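Local coordinates for protein macrophomate synthase intermolecular Diels-Alderase (Macrophoma commelinae, PDB 1IZC) that is a hexameric TIM-barrel enzyme of the HpcH/HpaI aldolase/citrate lyase family, modelled here with magnesium and pyruvic acid, at residues A[26-31]-A[117-122]; A[136-139]-A[145-148]; A[139-144]-A[169-174]. The protein carries 1 engineered substitution. All coordinates share one frame; numbering follows the deposited sequence.

Contact 1. Residues A[26-31]-A[117-122]; sequences GNLRQA and GAAGIV
A chi1 of 174° swings Leu28 CG away from its backbone N and beside its own carbonyl carbon, and with chi2 near 61° the leucine lays its CB and CD2 against Ala119 and Gly120. It touches at two points. Its CB lies 3.6 Å from Ala119 CB, an apolar contact close to the backbone of both residues. Farther out, the CD2 branch comes within 3.6 Å of Ala119 O and 3.7 Å of Gly120 CA, so one methyl bridges the carbonyl of one residue and the alpha carbon of the next. The second fit needs a residue without a side chain: a beta carbon on Gly120 would point toward Leu28 and run into CD2. Alanine suits position 119 in a similar way, since its methyl, directed toward 26-31, touches both Leu28 CB and Gly26 O, the latter 3.4 Å from Ala119 CB. No hydrogen bond crosses between the segments, which meet by van der Waals packing.

Each segment also marks a helix end. Asn27 is the N-cap of helix 28-37: its OD1 accepts from Gln30 N at 2.9 Å, with the donor above the carbonyl plane rather than on a lone pair. Gly117 closes helix 107-116 in a Schellman motif, where its positive phi of 115° is easily adopted by glycine.

In the barrel, strand 120-123 lies between strands 97-101 and 179-184, and Ala119 has backbone hydrogen bonds to Val98 and Cys179. Leu28 also packs on Leu97, Ile99 and Cys179, so the first turn of helix 28-37 sits against all three strands at the N-terminal end of the barrel, where they begin, while Ile121 packs against helix 107-116.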
ATOM      1  N   GLY A  26     -12.732  -7.406  23.235  1.00  9.52           N
ATOM      2  CA  GLY A  26     -13.607  -8.370  23.870  1.00  9.09           C
ATOM      3  C   GLY A  26     -13.073  -8.560  25.281  1.00 11.08           C
ATOM      4  O   GLY A  26     -11.966  -8.107  25.601  1.00  8.63           O
ATOM      5  N   ASN A  27     -13.831  -9.247  26.128  1.00 10.15           N
ATOM      6  CA  ASN A  27     -13.404  -9.405  27.518  1.00  9.91           C
ATOM      7  C   ASN A  27     -12.419 -10.540  27.792  1.00  9.64           C
ATOM      8  O   ASN A  27     -12.797 -11.602  28.309  1.00 10.91           O
ATOM      9  CB  ASN A  27     -14.626  -9.559  28.425  1.00 11.11           C
ATOM     10  CG  ASN A  27     -14.296  -9.267  29.876  1.00 11.78           C
ATOM     11  OD1 ASN A  27     -13.125  -9.255  30.255  1.00 10.76           O
ATOM     12  ND2 ASN A  27     -15.322  -9.037  30.694  1.00 16.39           N
ATOM     13  N   LEU A  28     -11.149 -10.306  27.469  1.00  6.88           N
ATOM     14  CA  LEU A  28     -10.116 -11.308  27.699  1.00  9.67           C
ATOM     15  C   LEU A  28      -9.930 -11.510  29.203  1.00 10.01           C
ATOM     16  O   LEU A  28      -9.610 -12.611  29.656  1.00  9.25           O
ATOM     17  CB  LEU A  28      -8.795 -10.882  27.037  1.00  8.24           C
ATOM     18  CG  LEU A  28      -7.568 -11.763  27.306  1.00  7.10           C
ATOM     19  CD1 LEU A  28      -7.843 -13.195  26.783  1.00  9.77           C
ATOM     20  CD2 LEU A  28      -6.330 -11.161  26.631  1.00  9.34           C
ATOM     21  N   ARG A  29     -10.135 -10.444  29.977  1.00  8.07           N
ATOM     22  CA  ARG A  29     -10.003 -10.531  31.432  1.00  8.35           C
ATOM     23  C   ARG A  29     -10.899 -11.661  31.967  1.00 11.61           C
ATOM     24  O   ARG A  29     -10.451 -12.530  32.738  1.00 11.40           O
ATOM     25  CB  ARG A  29     -10.410  -9.187  32.065  1.00 10.94           C
ATOM     26  CG  ARG A  29     -10.139  -9.045  33.578  1.00 15.52           C
ATOM     27  CD  ARG A  29      -8.706  -8.548  33.862  1.00 19.16           C
ATOM     28  NE  ARG A  29      -8.448  -7.252  33.239  1.00 19.22           N
ATOM     29  CZ  ARG A  29      -8.832  -6.065  33.719  1.00 15.56           C
ATOM     30  NH1 ARG A  29      -9.506  -5.953  34.866  1.00 13.51           N
ATOM     31  NH2 ARG A  29      -8.550  -4.971  33.030  1.00 12.78           N
ATOM     32  N   GLN A  30     -12.163 -11.655  31.548  1.00  9.62           N
ATOM     33  CA  GLN A  30     -13.105 -12.668  32.005  1.00  9.75           C
ATOM     34  C   GLN A  30     -12.815 -14.024  31.377  1.00 10.06           C
ATOM     35  O   GLN A  30     -12.979 -15.063  32.017  1.00  9.75           O
ATOM     36  CB  GLN A  30     -14.546 -12.257  31.684  1.00  9.63           C
ATOM     37  CG  GLN A  30     -15.582 -13.131  32.382  1.00 10.39           C
ATOM     38  CD  GLN A  30     -15.430 -13.064  33.896  1.00 14.30           C
ATOM     39  OE1 GLN A  30     -15.392 -11.975  34.469  1.00 15.50           O
ATOM     40  NE2 GLN A  30     -15.330 -14.221  34.547  1.00 14.59           N
ATOM     41  N   ALA A  31     -12.386 -14.025  30.118  1.00  8.63           N
ATOM     42  CA  ALA A  31     -12.084 -15.295  29.461  1.00 10.43           C
ATOM     43  C   ALA A  31     -10.998 -16.029  30.232  1.00 10.98           C
ATOM     44  O   ALA A  31     -11.067 -17.247  30.415  1.00 10.03           O
ATOM     45  CB  ALA A  31     -11.633 -15.058  28.015  1.00  9.08           C
ATOM     46  N   GLY A 117      -8.550  -2.206  19.242  1.00  8.54           N
ATOM     47  CA  GLY A 117      -9.352  -3.231  19.889  1.00  8.50           C
ATOM     48  C   GLY A 117      -8.632  -4.426  20.492  1.00  7.11           C
ATOM     49  O   GLY A 117      -9.265  -5.425  20.807  1.00  9.83           O
ATOM     50  N   ALA A 118      -7.316  -4.348  20.661  1.00  6.93           N
ATOM     51  CA  ALA A 118      -6.600  -5.479  21.253  1.00  6.85           C
ATOM     52  C   ALA A 118      -7.042  -5.650  22.701  1.00  7.45           C
ATOM     53  O   ALA A 118      -7.146  -4.667  23.435  1.00  9.03           O
ATOM     54  CB  ALA A 118      -5.087  -5.247  21.195  1.00  6.93           C
ATOM     55  N   ALA A 119      -7.282  -6.894  23.112  1.00  6.06           N
ATOM     56  CA  ALA A 119      -7.724  -7.175  24.487  1.00  8.06           C
ATOM     57  C   ALA A 119      -6.576  -7.568  25.409  1.00 10.49           C
ATOM     58  O   ALA A 119      -6.734  -7.600  26.625  1.00 10.47           O
ATOM     59  CB  ALA A 119      -8.782  -8.287  24.474  1.00  8.45           C
ATOM     60  N   GLY A 120      -5.425  -7.870  24.829  1.00  8.71           N
ATOM     61  CA  GLY A 120      -4.269  -8.256  25.622  1.00  8.74           C
ATOM     62  C   GLY A 120      -2.980  -7.723  25.017  1.00 10.39           C
ATOM     63  O   GLY A 120      -2.817  -7.678  23.791  1.00  7.21           O
ATOM     64  N   ILE A 121      -2.064  -7.306  25.880  1.00  7.53           N
ATOM     65  CA  ILE A 121      -0.773  -6.802  25.443  1.00  8.52           C
ATOM     66  C   ILE A 121       0.309  -7.633  26.130  1.00  8.72           C
ATOM     67  O   ILE A 121       0.311  -7.771  27.356  1.00  8.74           O
ATOM     68  CB  ILE A 121      -0.582  -5.316  25.837  1.00  8.16           C
ATOM     69  CG1 ILE A 121      -1.647  -4.442  25.163  1.00  6.96           C
ATOM     70  CG2 ILE A 121       0.818  -4.850  25.486  1.00  9.47           C
ATOM     71  CD1 ILE A 121      -1.532  -4.329  23.626  1.00  8.19           C
ATOM     72  N   VAL A 122       1.209  -8.200  25.332  1.00  8.57           N
ATOM     73  CA  VAL A 122       2.327  -8.971  25.862  1.00  9.02           C
ATOM     74  C   VAL A 122       3.555  -8.064  25.776  1.00 10.43           C
ATOM     75  O   VAL A 122       3.863  -7.498  24.719  1.00  8.69           O
ATOM     76  CB  VAL A 122       2.565 -10.271  25.053  1.00  7.98           C
ATOM     77  CG1 VAL A 122       3.867 -10.945  25.527  1.00  9.94           C
ATOM     78  CG2 VAL A 122       1.371 -11.213  25.225  1.00  9.54           C
TER

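Contact 2. Residues A[136-139]-A[145-148]; sequences VKEM and GRRS
Gly145 CA comes to 4.0 Å from Lys137 CA where the connection after helix 129-139 of this TIM barrel folds back on the C-terminal turn of that helix, and Arg146 N takes up the carbonyl of Lys137, donating to its O at 2.7 Å, almost straight (167°) and on a lone pair in the carbonyl plane. Glycine suits position 145 because a beta carbon there would clash with the carbonyl oxygens of Val136 and Lys137.

Beyond this bond Arg146 doubles back over the helix surface. Its CG stands between its backbone N and carbonyl carbon (chi1 54°), and the extended chain carries the guanidinium past the aliphatic part of Lys137, whose CD is 3.7 Å from Arg146 NE. The Lys137 ammonium leads away to a salt bridge with Glu134. Glu138, bent at chi2, brings OE2 over one face of the Arg146 guanidinium, forming a salt bridge to NH1 at 2.7 Å; the two planes stand 69° apart, so this is no side-by-side bidentate pair.

Arg147 runs the other way, its CB 3.3 Å from Glu138 O. A water at the edge of its guanidinium accepts from NH1 and donates to Met139 O, tying the side chain to the helix end.

Arg147 also bridges to Asp115 on helix 107-116, while Met139 packs on Leu110 and Leu114 of that helix and on Ile180 of strand 179-184.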
ATOM      1  N   VAL A 136       1.311  -0.112  32.409  1.00 10.60           N
ATOM      2  CA  VAL A 136       0.020   0.126  33.036  1.00 11.61           C
ATOM      3  C   VAL A 136      -0.380   1.586  32.794  1.00 11.84           C
ATOM      4  O   VAL A 136      -1.529   1.874  32.443  1.00 13.53           O
ATOM      5  CB  VAL A 136       0.080  -0.167  34.540  1.00 11.21           C
ATOM      6  CG1 VAL A 136      -1.246   0.209  35.215  1.00 12.54           C
ATOM      7  CG2 VAL A 136       0.375  -1.637  34.750  1.00 13.09           C
ATOM      8  N   LYS A 137       0.567   2.507  32.948  1.00 12.54           N
ATOM      9  CA  LYS A 137       0.266   3.926  32.743  1.00 12.09           C
ATOM     10  C   LYS A 137      -0.268   4.223  31.346  1.00 12.88           C
ATOM     11  O   LYS A 137      -1.200   5.012  31.187  1.00 14.28           O
ATOM     12  CB  LYS A 137       1.511   4.796  32.979  1.00 16.79           C
ATOM     13  CG  LYS A 137       2.033   4.805  34.410  1.00 19.99           C
ATOM     14  CD  LYS A 137       3.327   5.617  34.486  1.00 26.98           C
ATOM     15  CE  LYS A 137       3.977   5.523  35.866  1.00 28.90           C
ATOM     16  NZ  LYS A 137       5.349   6.126  35.853  1.00 28.11           N
ATOM     17  N   GLU A 138       0.316   3.587  30.333  1.00 12.74           N
ATOM     18  CA  GLU A 138      -0.099   3.836  28.956  1.00 12.82           C
ATOM     19  C   GLU A 138      -1.293   3.019  28.473  1.00 11.45           C
ATOM     20  O   GLU A 138      -1.947   3.389  27.493  1.00 12.99           O
ATOM     21  CB  GLU A 138       1.077   3.584  28.006  1.00 17.32           C
ATOM     22  CG  GLU A 138       2.267   4.516  28.204  1.00 25.78           C
ATOM     23  CD  GLU A 138       1.883   5.977  28.056  1.00 38.01           C
ATOM     24  OE1 GLU A 138       1.172   6.311  27.080  1.00 47.26           O
ATOM     25  OE2 GLU A 138       2.294   6.792  28.910  1.00 42.74           O
ATOM     26  N   MET A 139      -1.580   1.920  29.159  1.00 11.52           N
ATOM     27  CA  MET A 139      -2.656   1.019  28.754  1.00 10.24           C
ATOM     28  C   MET A 139      -4.036   1.279  29.316  1.00 11.88           C
ATOM     29  O   MET A 139      -5.046   0.864  28.741  1.00 10.68           O
ATOM     30  CB  MET A 139      -2.276  -0.413  29.106  1.00 10.18           C
ATOM     31  CG  MET A 139      -1.237  -1.027  28.191  1.00 11.32           C
ATOM     32  SD  MET A 139      -0.755  -2.687  28.693  1.00 10.38           S
ATOM     33  CE  MET A 139      -2.349  -3.579  28.480  1.00  8.19           C
ATOM     34  N   GLY A 145      -4.486   4.527  34.974  1.00 16.37           N
ATOM     35  CA  GLY A 145      -3.289   4.987  34.302  1.00 18.25           C
ATOM     36  C   GLY A 145      -3.491   6.373  33.726  1.00 16.82           C
ATOM     37  O   GLY A 145      -4.238   7.179  34.284  1.00 14.96           O
ATOM     38  N   ARG A 146      -2.833   6.658  32.608  1.00 11.20           N
ATOM     39  CA  ARG A 146      -2.968   7.957  31.974  1.00 15.49           C
ATOM     40  C   ARG A 146      -3.089   7.818  30.469  1.00 14.20           C
ATOM     41  O   ARG A 146      -2.734   8.721  29.711  1.00 14.22           O
ATOM     42  CB  ARG A 146      -1.787   8.859  32.338  1.00 24.02           C
ATOM     43  CG  ARG A 146      -0.420   8.282  32.060  1.00 30.34           C
ATOM     44  CD  ARG A 146       0.641   9.089  32.813  1.00 41.36           C
ATOM     45  NE  ARG A 146       1.981   8.538  32.639  1.00 47.83           N
ATOM     46  CZ  ARG A 146       2.626   8.511  31.478  1.00 46.31           C
ATOM     47  NH1 ARG A 146       2.051   9.011  30.392  1.00 45.61           N
ATOM     48  NH2 ARG A 146       3.837   7.975  31.402  1.00 46.99           N
ATOM     49  N   ARG A 147      -3.605   6.671  30.042  1.00 11.77           N
ATOM     50  CA  ARG A 147      -3.792   6.414  28.620  1.00 12.28           C
ATOM     51  C   ARG A 147      -4.566   7.563  27.990  1.00 12.81           C
ATOM     52  O   ARG A 147      -5.531   8.071  28.562  1.00 12.19           O
ATOM     53  CB  ARG A 147      -4.558   5.105  28.405  1.00 11.50           C
ATOM     54  CG  ARG A 147      -4.911   4.838  26.928  1.00 14.87           C
ATOM     55  CD  ARG A 147      -5.712   3.555  26.763  1.00 12.97           C
ATOM     56  NE  ARG A 147      -6.178   3.393  25.385  1.00 11.81           N
ATOM     57  CZ  ARG A 147      -7.074   2.485  25.001  1.00 14.99           C
ATOM     58  NH1 ARG A 147      -7.590   1.653  25.890  1.00 14.89           N
ATOM     59  NH2 ARG A 147      -7.480   2.434  23.740  1.00 13.18           N
ATOM     60  N   SER A 148      -4.132   7.965  26.800  1.00 13.47           N
ATOM     61  CA  SER A 148      -4.779   9.040  26.074  1.00 11.79           C
ATOM     62  C   SER A 148      -6.000   8.521  25.332  1.00 16.51           C
ATOM     63  O   SER A 148      -5.958   7.480  24.675  1.00 15.15           O
ATOM     64  CB  SER A 148      -3.799   9.665  25.081  1.00 14.70           C
ATOM     65  OG  SER A 148      -4.420  10.711  24.365  1.00 12.39           O
TER
HETATM   66  O   HOH W   1      -1.871   7.008  25.686  1.00 32.03           O
HETATM   67  O   HOH W   2      -7.735   0.642  28.521  1.00 29.51           O

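Contact 3. Residues A[139-144]-A[169-174]; sequences MYYGPI and YNVATS
In this TIM barrel a long connection leads from helix 129-139 to helix 171-177, and here its opening residues meet the first turn of the second helix. Tyr141 carries most of the contact. With CG beside its backbone N and anti to its carbonyl carbon (chi1 -62°), the ring reaches across to Val171 and Ser174, residues three apart on the helix.

The two partners meet the ring differently. Val171 places CG2 over one face, 4.0 Å above the plane and offset toward the rim, while its CG1 lies 4.0 Å from Tyr141 CD2. Ser174 comes to the edge instead, its CB 3.5 Å from Tyr141 CE2. Branched valine can thus offer two methyls to the ring, and the small serine lets the edge come close while presenting a hydroxyl beside it. Tyr140 contributes less: its CE2 lies 4.3 Å from Ser174 O, an oblique and looser approach, and its hydroxyl is bonded to Val178 O.

The helix start is held by its own residues and by the connection before it. Asn170, at the N-cap position, makes no capping bond with its side chain; its OD1 instead accepts from Thr173 OG1 at 2.6 Å, and Thr173 OG1 is also paired with Ser162. Asp167 accepts from Ala172 N. The packing continues across a subunit interface, for Tyr141 also lies against Ile214 of the second subunit.

At the phenol end, one water in the plane of the Tyr141 ring joins the two segments, 2.7 Å from Tyr141 OH and 2.7 Å from Ser174 OG.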
ATOM      1  N   MET A 139      -1.580   1.920  29.159  1.00 11.52           N
ATOM      2  CA  MET A 139      -2.656   1.019  28.754  1.00 10.24           C
ATOM      3  C   MET A 139      -4.036   1.279  29.316  1.00 11.88           C
ATOM      4  O   MET A 139      -5.046   0.864  28.741  1.00 10.68           O
ATOM      5  CB  MET A 139      -2.276  -0.413  29.106  1.00 10.18           C
ATOM      6  CG  MET A 139      -1.237  -1.027  28.191  1.00 11.32           C
ATOM      7  SD  MET A 139      -0.755  -2.687  28.693  1.00 10.38           S
ATOM      8  CE  MET A 139      -2.349  -3.579  28.480  1.00  8.19           C
ATOM      9  N   TYR A 140      -4.092   1.955  30.450  1.00 10.67           N
ATOM     10  CA  TYR A 140      -5.374   2.183  31.080  1.00 10.58           C
ATOM     11  C   TYR A 140      -5.647   3.644  31.334  1.00  9.52           C
ATOM     12  O   TYR A 140      -4.729   4.423  31.595  1.00 10.77           O
ATOM     13  CB  TYR A 140      -5.443   1.403  32.403  1.00  9.99           C
ATOM     14  CG  TYR A 140      -5.245  -0.092  32.237  1.00 12.28           C
ATOM     15  CD1 TYR A 140      -3.976  -0.667  32.341  1.00 10.27           C
ATOM     16  CD2 TYR A 140      -6.324  -0.926  31.941  1.00 11.66           C
ATOM     17  CE1 TYR A 140      -3.785  -2.041  32.153  1.00 10.95           C
ATOM     18  CE2 TYR A 140      -6.146  -2.296  31.744  1.00 12.84           C
ATOM     19  CZ  TYR A 140      -4.876  -2.849  31.853  1.00 10.39           C
ATOM     20  OH  TYR A 140      -4.716  -4.206  31.649  1.00 10.05           O
ATOM     21  N   TYR A 141      -6.921   4.007  31.245  1.00 11.03           N
ATOM     22  CA  TYR A 141      -7.341   5.379  31.497  1.00 11.24           C
ATOM     23  C   TYR A 141      -7.327   5.656  32.993  1.00 10.55           C
ATOM     24  O   TYR A 141      -7.348   4.733  33.804  1.00 12.28           O
ATOM     25  CB  TYR A 141      -8.770   5.589  30.997  1.00  9.78           C
ATOM     26  CG  TYR A 141      -8.930   5.387  29.516  1.00 11.29           C
ATOM     27  CD1 TYR A 141      -8.384   6.293  28.615  1.00 13.57           C
ATOM     28  CD2 TYR A 141      -9.639   4.298  29.016  1.00 13.11           C
ATOM     29  CE1 TYR A 141      -8.541   6.126  27.246  1.00 16.20           C
ATOM     30  CE2 TYR A 141      -9.801   4.122  27.649  1.00 13.18           C
ATOM     31  CZ  TYR A 141      -9.254   5.036  26.776  1.00 15.23           C
ATOM     32  OH  TYR A 141      -9.442   4.874  25.430  1.00 15.15           O
ATOM     33  N   GLY A 142      -7.276   6.930  33.349  1.00 13.96           N
ATOM     34  CA  GLY A 142      -7.328   7.283  34.754  1.00 12.82           C
ATOM     35  C   GLY A 142      -8.649   6.743  35.275  1.00 16.15           C
ATOM     36  O   GLY A 142      -9.617   6.631  34.516  1.00 17.76           O
ATOM     37  N   PRO A 143      -8.748   6.431  36.573  1.00 18.21           N
ATOM     38  CA  PRO A 143      -7.720   6.546  37.609  1.00 17.66           C
ATOM     39  C   PRO A 143      -6.619   5.483  37.618  1.00 17.63           C
ATOM     40  O   PRO A 143      -5.680   5.579  38.398  1.00 18.67           O
ATOM     41  CB  PRO A 143      -8.542   6.516  38.895  1.00 16.44           C
ATOM     42  CG  PRO A 143      -9.636   5.548  38.543  1.00 18.09           C
ATOM     43  CD  PRO A 143     -10.029   5.965  37.143  1.00 19.17           C
ATOM     44  N   ILE A 144      -6.717   4.479  36.756  1.00 15.52           N
ATOM     45  CA  ILE A 144      -5.713   3.421  36.746  1.00 17.20           C
ATOM     46  C   ILE A 144      -4.396   3.863  36.118  1.00 18.63           C
ATOM     47  O   ILE A 144      -3.313   3.614  36.667  1.00 20.93           O
ATOM     48  CB  ILE A 144      -6.248   2.173  36.011  1.00 17.75           C
ATOM     49  CG1 ILE A 144      -7.537   1.699  36.694  1.00 21.82           C
ATOM     50  CG2 ILE A 144      -5.179   1.076  35.995  1.00 18.15           C
ATOM     51  CD1 ILE A 144      -8.179   0.479  36.050  1.00 23.95           C
ATOM     52  N   TYR A 169     -18.030   6.524  26.225  1.00 22.66           N
ATOM     53  CA  TYR A 169     -16.680   6.612  25.711  1.00 17.22           C
ATOM     54  C   TYR A 169     -15.921   5.303  25.832  1.00 14.54           C
ATOM     55  O   TYR A 169     -14.741   5.215  25.494  1.00 13.99           O
ATOM     56  CB  TYR A 169     -15.973   7.754  26.421  1.00 26.95           C
ATOM     57  CG  TYR A 169     -16.779   9.019  26.250  1.00 30.74           C
ATOM     58  CD1 TYR A 169     -17.786   9.359  27.160  1.00 32.12           C
ATOM     59  CD2 TYR A 169     -16.626   9.806  25.110  1.00 24.84           C
ATOM     60  CE1 TYR A 169     -18.630  10.452  26.931  1.00 34.58           C
ATOM     61  CE2 TYR A 169     -17.464  10.895  24.866  1.00 33.50           C
ATOM     62  CZ  TYR A 169     -18.464  11.212  25.778  1.00 31.47           C
ATOM     63  OH  TYR A 169     -19.312  12.270  25.519  1.00 36.29           O
ATOM     64  N   ASN A 170     -16.627   4.287  26.311  1.00 12.84           N
ATOM     65  CA  ASN A 170     -16.066   2.957  26.467  1.00 10.61           C
ATOM     66  C   ASN A 170     -14.821   2.910  27.343  1.00 14.17           C
ATOM     67  O   ASN A 170     -13.941   2.073  27.172  1.00 10.67           O
ATOM     68  CB  ASN A 170     -15.805   2.352  25.073  1.00 11.02           C
ATOM     69  CG  ASN A 170     -17.025   1.605  24.536  1.00 11.94           C
ATOM     70  OD1 ASN A 170     -17.275   0.473  24.927  1.00 12.52           O
ATOM     71  ND2 ASN A 170     -17.799   2.250  23.654  1.00 11.34           N
ATOM     72  N   VAL A 171     -14.752   3.826  28.300  1.00 12.75           N
ATOM     73  CA  VAL A 171     -13.638   3.838  29.228  1.00 14.91           C
ATOM     74  C   VAL A 171     -13.734   2.605  30.130  1.00 12.27           C
ATOM     75  O   VAL A 171     -12.722   2.008  30.481  1.00 14.19           O
ATOM     76  CB  VAL A 171     -13.667   5.118  30.100  1.00 13.68           C
ATOM     77  CG1 VAL A 171     -12.803   4.934  31.339  1.00 19.59           C
ATOM     78  CG2 VAL A 171     -13.161   6.295  29.282  1.00 16.78           C
ATOM     79  N   ALA A 172     -14.952   2.223  30.502  1.00 13.37           N
ATOM     80  CA  ALA A 172     -15.143   1.057  31.362  1.00 14.85           C
ATOM     81  C   ALA A 172     -14.778  -0.203  30.584  1.00 14.50           C
ATOM     82  O   ALA A 172     -14.146  -1.123  31.108  1.00 12.54           O
ATOM     83  CB  ALA A 172     -16.606   0.979  31.838  1.00 15.00           C
ATOM     84  N   THR A 173     -15.192  -0.238  29.324  1.00 11.49           N
ATOM     85  CA  THR A 173     -14.898  -1.385  28.470  1.00 11.28           C
ATOM     86  C   THR A 173     -13.399  -1.614  28.451  1.00 13.81           C
ATOM     87  O   THR A 173     -12.909  -2.724  28.702  1.00 12.56           O
ATOM     88  CB  THR A 173     -15.371  -1.123  27.038  1.00  9.12           C
ATOM     89  OG1 THR A 173     -16.790  -0.976  27.039  1.00 11.38           O
ATOM     90  CG2 THR A 173     -14.970  -2.283  26.117  1.00  9.48           C
ATOM     91  N   SER A 174     -12.664  -0.549  28.160  1.00 12.01           N
ATOM     92  CA  SER A 174     -11.222  -0.643  28.088  1.00 14.22           C
ATOM     93  C   SER A 174     -10.559  -1.025  29.402  1.00 16.24           C
ATOM     94  O   SER A 174      -9.705  -1.912  29.450  1.00 15.53           O
ATOM     95  CB  SER A 174     -10.649   0.678  27.583  1.00 12.41           C
ATOM     96  OG  SER A 174     -11.075   0.912  26.242  1.00 16.48           O
TER
HETATM   97  O   HOH W   3     -11.367   3.131  24.790  1.00 16.57           O

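In one TIM barrel, contact 1 closes before the others open; contacts 2 and 3 share Met139, and 140-144 fills the gap between the segments of contact 2. The centre of contact 1 lies about 8 Å from the chain's centre and about 16 and 13 Å from the centres of contacts 2 and 3, themselves 8 Å apart. Met139 CE is 3.5 Å from Ile121 CG1, packing helix 129-139 on the strand it follows. A probable hydrogen bond from Arg147 N to Tyr140 O joins contacts 2 and 3, and both reach the second subunit, where Ser148 OG bonds to Asp211, a magnesium ligand there. Together they lead from the buried start of the barrel strands to the subunit interface.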